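PDB 4LRL: HD domain protein from Enterococcus faecalis, which probably hydrolyses deoxyribonucleoside triphosphates such as dGTP to the deoxynucleoside and triphosphate, under allosteric control by bound nucleotides. Local coordinates for residues H143-I148 and Q315-L320; N247-V252 and V420-V425. All coordinates share one frame; numbering follows the deposited sequence.

Contact 1. Residues H143-I148 and Q315-L320; sequences HTFEHI and QEYLKL
Phe145 holds its CG anti to the backbone N (chi1 -157°), which sends the ring off helix 142-149 to meet Leu320, whose CG lies beside its own backbone N and anti to the carbonyl carbon (chi1 -72°). The two side chains cross at about a right angle, and one methyl of the leucine meets the CZ–CE1 part of the ring: CD1 of Leu320 lies 3.4 Å from Phe145 CZ and 3.8 Å from Phe145 CE1, approaching the ring obliquely. Tyr317, three residues before Leu320, comes to the same ring from another direction, with its CE1 at 4.4 Å from Phe145 CE2; the rings make a loose apolar contact, again oblique. A backbone bond from Leu320 N to Tyr317 O, 2.9 Å long, closes the turn that lets both residues reach one phenyl ring.

No hydrogen bond joins the two segments, and the nearest CA atoms, those of Phe145 and Leu320, are still 10.8 Å apart, a gap spanned entirely by side chains. All three touching residues are buried. The OH of Tyr317 is hydrogen-bonded to Gly137 O, close in sequence to the metal ligands His134 and Asp135; this bond probably helps hold the tyrosine ring in place beside Phe145.

The contact joins a helix of the HD domain to the HD-associated region. Phe307 of helix 305-308 packs edge-to-face with Phe145 and also touches Tyr317 and Leu320, completing an apolar cluster, while Ile156 of helix 153-162 lies against Tyr317. Thr144 faces a different neighbour, helix 270-291, with its OG1 hydrogen-bonded to Glu276, so adjacent faces of helix 142-149 meet helix 270-291 and the 314-320 region.

Contact 2. Residues N247-V252 and V420-V425; sequences NGMHAV and VELATV
The first turn of helix 249-267 packs here against the strand-to-helix junction at 419-425, where Met249 and Val252 meet Leu422 and Val425. Leu422 touches both Met249 and Val252. Its CD2 lies 3.6 Å from Val252 CG1, and its CD1 is 3.8 Å from the same methyl, so that the isopropyl fork straddles one branch of the valine; the two side chains run past each other in opposite directions. Leu422 CD1 also reaches Met249 CG, at 4.2 Å.

The methionine chain leaves the helix extended and bends at its last torsion (chi3 52°), turning CE back over one face of the His250 ring, offset toward its rim. Its SD lies 3.6 Å from Val425 O and 4.2 Å from Val425 CG2, at the margin of the contact.

The turn carrying Leu422 is capped: Glu421 occupies the N-cap position of the short, weakly bonded helix 422-425 and accepts from Ala423 N through OE2 (2.7 Å), the donor coming from above the carboxylate plane. Tyr399 OH is hydrogen-bonded to the same oxygen. Leu412 of the adjacent strand packs on Leu422 and Val425. The result is an N-capped strand-to-helix turn at the outermost strand, within this chain, of a mixed sheet, held against the start of a long helix by mainly apolar contacts, with no hydrogen bond between the two segments.

Overall arrangement
Contacts 1 and 2 lie on opposite sides of the chain's centre, 39 Å apart between centres and about 25 Å between nearest atoms, and do not touch. Their segments alternate along the sequence: 247-252 falls between the halves of contact 1, and 315-320 between those of contact 2. Contact 1 is the one nearer the metal, with the Tyr317 side chain about 13 Å from the nickel ion bound by His90, His134, Asp135 and Asp207. Its segment 143-148 also includes His143, a dATP-binding residue, although dATP is absent from this chain. Contact 2 lies within the HD-associated region, away from the annotated sites of its own chain, although His250 packs on Gln265 of the third subunit.

Contact 1. Residues H143-I148 and Q315-L320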
loop_
_atom_site.group_PDB
_atom_site.type_symbol
_atom_site.label_atom_id
_atom_site.label_comp_id
_atom_site.label_asym_id
_atom_site.label_seq_id
_atom_site.Cartn_x
_atom_site.Cartn_y
_atom_site.Cartn_z
ATOM N N HIS C 143 25.172 -1.679 19.330
ATOM C CA HIS C 143 25.928 -0.421 19.411
ATOM C C HIS C 143 26.268 0.003 20.859
ATOM O O HIS C 143 27.396 0.421 21.144
ATOM C CB HIS C 143 25.190 0.707 18.668
ATOM C CG HIS C 143 25.996 1.962 18.536
ATOM N ND1 HIS C 143 25.756 3.086 19.300
ATOM C CD2 HIS C 143 27.070 2.255 17.762
ATOM C CE1 HIS C 143 26.630 4.026 18.985
ATOM N NE2 HIS C 143 27.444 3.545 18.058
ATOM N N THR C 144 25.286 -0.109 21.756
ATOM C CA THR C 144 25.466 0.223 23.168
ATOM C C THR C 144 26.431 -0.759 23.826
ATOM O O THR C 144 27.316 -0.369 24.583
ATOM C CB THR C 144 24.124 0.182 23.921
ATOM O OG1 THR C 144 23.160 0.962 23.218
ATOM C CG2 THR C 144 24.269 0.729 25.326
ATOM N N PHE C 145 26.246 -2.037 23.511
ATOM C CA PHE C 145 27.044 -3.111 24.078
ATOM C C PHE C 145 28.537 -2.973 23.748
ATOM O O PHE C 145 29.394 -3.200 24.612
ATOM C CB PHE C 145 26.508 -4.462 23.604
ATOM C CG PHE C 145 26.864 -5.595 24.508
ATOM C CD1 PHE C 145 26.009 -5.969 25.543
ATOM C CD2 PHE C 145 28.061 -6.290 24.335
ATOM C CE1 PHE C 145 26.344 -7.019 26.396
ATOM C CE2 PHE C 145 28.406 -7.342 25.183
ATOM C CZ PHE C 145 27.549 -7.702 26.221
ATOM N N GLU C 146 28.843 -2.583 22.512
ATOM C CA GLU C 146 30.241 -2.423 22.097
ATOM C C GLU C 146 30.901 -1.224 22.752
ATOM O O GLU C 146 32.098 -1.248 23.019
ATOM C CB GLU C 146 30.366 -2.347 20.574
ATOM C CG GLU C 146 29.852 -3.602 19.877
ATOM C CD GLU C 146 29.833 -3.511 18.360
ATOM O OE1 GLU C 146 29.417 -4.506 17.735
ATOM O OE2 GLU C 146 30.233 -2.467 17.792
ATOM N N HIS C 147 30.121 -0.178 23.015
ATOM C CA HIS C 147 30.659 0.995 23.698
ATOM C C HIS C 147 31.094 0.666 25.131
ATOM O O HIS C 147 32.178 1.067 25.557
ATOM C CB HIS C 147 29.662 2.164 23.681
ATOM C CG HIS C 147 30.133 3.366 24.447
ATOM N ND1 HIS C 147 29.483 3.838 25.568
ATOM C CD2 HIS C 147 31.204 4.176 24.263
ATOM C CE1 HIS C 147 30.124 4.896 26.034
ATOM N NE2 HIS C 147 31.175 5.118 25.264
ATOM N N ILE C 148 30.260 -0.083 25.852
ATOM C CA ILE C 148 30.506 -0.399 27.266
ATOM C C ILE C 148 31.464 -1.580 27.457
ATOM O O ILE C 148 32.345 -1.539 28.324
ATOM C CB ILE C 148 29.176 -0.691 28.040
ATOM C CG1 ILE C 148 28.142 0.436 27.842
ATOM C CG2 ILE C 148 29.442 -0.970 29.524
ATOM C CD1 ILE C 148 28.571 1.805 28.352
ATOM N N GLN C 315 31.501 -18.714 23.547
ATOM C CA GLN C 315 30.340 -19.400 24.131
ATOM C C GLN C 315 29.554 -18.551 25.133
ATOM O O GLN C 315 28.330 -18.650 25.203
ATOM C CB GLN C 315 30.756 -20.728 24.784
ATOM C CG GLN C 315 31.334 -21.755 23.824
ATOM C CD GLN C 315 30.311 -22.312 22.835
ATOM O OE1 GLN C 315 29.150 -21.886 22.804
ATOM N NE2 GLN C 315 30.742 -23.280 22.026
ATOM N N GLU C 316 30.267 -17.729 25.903
ATOM C CA GLU C 316 29.644 -16.817 26.859
ATOM C C GLU C 316 28.919 -15.687 26.152
ATOM O O GLU C 316 27.855 -15.232 26.600
ATOM C CB GLU C 316 30.685 -16.261 27.831
ATOM C CG GLU C 316 30.991 -17.211 28.992
ATOM C CD GLU C 316 32.347 -16.965 29.628
ATOM O OE1 GLU C 316 33.080 -16.068 29.161
ATOM O OE2 GLU C 316 32.683 -17.678 30.598
ATOM N N TYR C 317 29.498 -15.236 25.046
ATOM C CA TYR C 317 28.891 -14.189 24.238
ATOM C C TYR C 317 27.601 -14.675 23.571
ATOM O O TYR C 317 26.582 -13.998 23.631
ATOM C CB TYR C 317 29.882 -13.688 23.191
ATOM C CG TYR C 317 29.370 -12.553 22.331
ATOM C CD1 TYR C 317 29.506 -11.228 22.734
ATOM C CD2 TYR C 317 28.774 -12.810 21.092
ATOM C CE1 TYR C 317 29.039 -10.187 21.932
ATOM C CE2 TYR C 317 28.323 -11.785 20.280
ATOM C CZ TYR C 317 28.454 -10.480 20.700
ATOM O OH TYR C 317 28.004 -9.472 19.881
ATOM N N LEU C 318 27.669 -15.865 22.967
ATOM C CA LEU C 318 26.551 -16.471 22.237
ATOM C C LEU C 318 25.299 -16.708 23.085
ATOM O O LEU C 318 24.203 -16.887 22.550
ATOM C CB LEU C 318 26.990 -17.783 21.587
ATOM C CG LEU C 318 27.964 -17.704 20.406
ATOM C CD1 LEU C 318 28.535 -19.078 20.100
ATOM C CD2 LEU C 318 27.289 -17.108 19.167
ATOM N N LYS C 319 25.467 -16.712 24.401
ATOM C CA LYS C 319 24.355 -16.937 25.312
ATOM C C LYS C 319 23.550 -15.666 25.488
ATOM O O LYS C 319 22.457 -15.700 26.055
ATOM C CB LYS C 319 24.869 -17.397 26.682
ATOM C CG LYS C 319 25.248 -18.871 26.760
ATOM C CD LYS C 319 25.883 -19.177 28.098
ATOM C CE LYS C 319 26.180 -20.664 28.260
ATOM N NZ LYS C 319 27.168 -20.877 29.363
ATOM N N LEU C 320 24.103 -14.549 25.019
ATOM C CA LEU C 320 23.494 -13.245 25.231
ATOM C C LEU C 320 22.458 -12.876 24.177
ATOM O O LEU C 320 22.678 -13.092 22.984
ATOM C CB LEU C 320 24.561 -12.162 25.275
ATOM C CG LEU C 320 25.485 -12.076 26.483
ATOM C CD1 LEU C 320 26.366 -10.864 26.285
ATOM C CD2 LEU C 320 24.708 -11.977 27.800
#

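Contact 2. Residues N247-V252 and V420-V425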
loop_
_atom_site.group_PDB
_atom_site.type_symbol
_atom_site.label_atom_id
_atom_site.label_comp_id
_atom_site.label_asym_id
_atom_site.label_seq_id
_atom_site.Cartn_x
_atom_site.Cartn_y
_atom_site.Cartn_z
ATOM N N ASN C 247 19.890 3.485 -17.588
ATOM C CA ASN C 247 18.444 3.669 -17.764
ATOM C C ASN C 247 17.633 3.465 -16.473
ATOM O O ASN C 247 16.442 3.729 -16.439
ATOM C CB ASN C 247 17.892 2.815 -18.916
ATOM C CG ASN C 247 17.988 1.327 -18.642
ATOM O OD1 ASN C 247 17.047 0.718 -18.147
ATOM N ND2 ASN C 247 19.131 0.740 -18.951
ATOM N N GLY C 248 18.297 3.010 -15.414
ATOM C CA GLY C 248 17.659 2.840 -14.116
ATOM C C GLY C 248 18.107 3.826 -13.051
ATOM O O GLY C 248 17.889 3.590 -11.863
ATOM N N MET C 249 18.716 4.935 -13.472
ATOM C CA MET C 249 19.236 5.941 -12.538
ATOM C C MET C 249 18.193 6.440 -11.514
ATOM O O MET C 249 18.495 6.569 -10.329
ATOM C CB MET C 249 19.824 7.141 -13.299
ATOM C CG MET C 249 20.173 8.298 -12.357
ATOM S SD MET C 249 20.379 9.926 -13.088
ATOM C CE MET C 249 18.884 10.162 -14.059
ATOM N N HIS C 250 16.981 6.739 -11.981
ATOM C CA HIS C 250 15.938 7.277 -11.094
ATOM C C HIS C 250 15.586 6.312 -9.966
ATOM O O HIS C 250 15.345 6.739 -8.843
ATOM C CB HIS C 250 14.684 7.676 -11.869
ATOM C CG HIS C 250 14.905 8.781 -12.861
ATOM N ND1 HIS C 250 15.423 10.012 -12.509
ATOM C CD2 HIS C 250 14.655 8.845 -14.191
ATOM C CE1 HIS C 250 15.486 10.782 -13.582
ATOM N NE2 HIS C 250 15.033 10.096 -14.616
ATOM N N ALA C 251 15.583 5.015 -10.272
ATOM C CA ALA C 251 15.395 3.979 -9.264
ATOM C C ALA C 251 16.556 3.949 -8.264
ATOM O O ALA C 251 16.347 3.711 -7.081
ATOM C CB ALA C 251 15.225 2.634 -9.914
ATOM N N VAL C 252 17.777 4.184 -8.738
ATOM C CA VAL C 252 18.923 4.298 -7.846
ATOM C C VAL C 252 18.766 5.560 -6.986
ATOM O O VAL C 252 19.011 5.524 -5.783
ATOM C CB VAL C 252 20.269 4.276 -8.626
ATOM C CG1 VAL C 252 21.449 4.554 -7.690
ATOM C CG2 VAL C 252 20.444 2.932 -9.331
ATOM N N VAL C 420 29.989 5.679 -14.651
ATOM C CA VAL C 420 29.810 7.050 -14.257
ATOM C C VAL C 420 29.183 7.039 -12.872
ATOM O O VAL C 420 28.164 6.375 -12.643
ATOM C CB VAL C 420 28.986 7.811 -15.339
ATOM C CG1 VAL C 420 27.991 8.771 -14.744
ATOM C CG2 VAL C 420 29.939 8.521 -16.314
ATOM N N GLU C 421 29.827 7.749 -11.950
ATOM C CA GLU C 421 29.400 7.820 -10.555
ATOM C C GLU C 421 28.060 8.547 -10.422
ATOM O O GLU C 421 27.816 9.533 -11.111
ATOM C CB GLU C 421 30.497 8.498 -9.715
ATOM C CG GLU C 421 30.291 8.433 -8.208
ATOM C CD GLU C 421 29.426 9.562 -7.678
ATOM O OE1 GLU C 421 29.835 10.734 -7.793
ATOM O OE2 GLU C 421 28.346 9.276 -7.128
ATOM N N LEU C 422 27.206 8.053 -9.524
ATOM C CA LEU C 422 25.825 8.499 -9.391
ATOM C C LEU C 422 25.605 10.010 -9.212
ATOM O O LEU C 422 24.843 10.616 -9.965
ATOM C CB LEU C 422 25.137 7.728 -8.264
ATOM C CG LEU C 422 23.701 8.139 -7.924
ATOM C CD1 LEU C 422 22.741 7.855 -9.077
ATOM C CD2 LEU C 422 23.234 7.463 -6.654
ATOM N N ALA C 423 26.244 10.598 -8.202
ATOM C CA ALA C 423 26.092 12.022 -7.886
ATOM C C ALA C 423 26.441 12.913 -9.079
ATOM O O ALA C 423 25.810 13.948 -9.305
ATOM C CB ALA C 423 26.951 12.393 -6.673
ATOM N N THR C 424 27.451 12.489 -9.831
ATOM C CA THR C 424 27.887 13.134 -11.071
ATOM C C THR C 424 26.735 13.437 -12.046
ATOM O O THR C 424 26.675 14.527 -12.613
ATOM C CB THR C 424 28.983 12.271 -11.732
ATOM O OG1 THR C 424 30.256 12.645 -11.196
ATOM C CG2 THR C 424 29.001 12.404 -13.248
ATOM N N VAL C 425 25.816 12.497 -12.223
ATOM C CA VAL C 425 24.727 12.704 -13.172
ATOM C C VAL C 425 23.368 12.892 -12.510
ATOM O O VAL C 425 22.351 12.918 -13.199
ATOM C CB VAL C 425 24.643 11.582 -14.239
ATOM C CG1 VAL C 425 25.831 11.673 -15.217
ATOM C CG2 VAL C 425 24.582 10.221 -13.582
#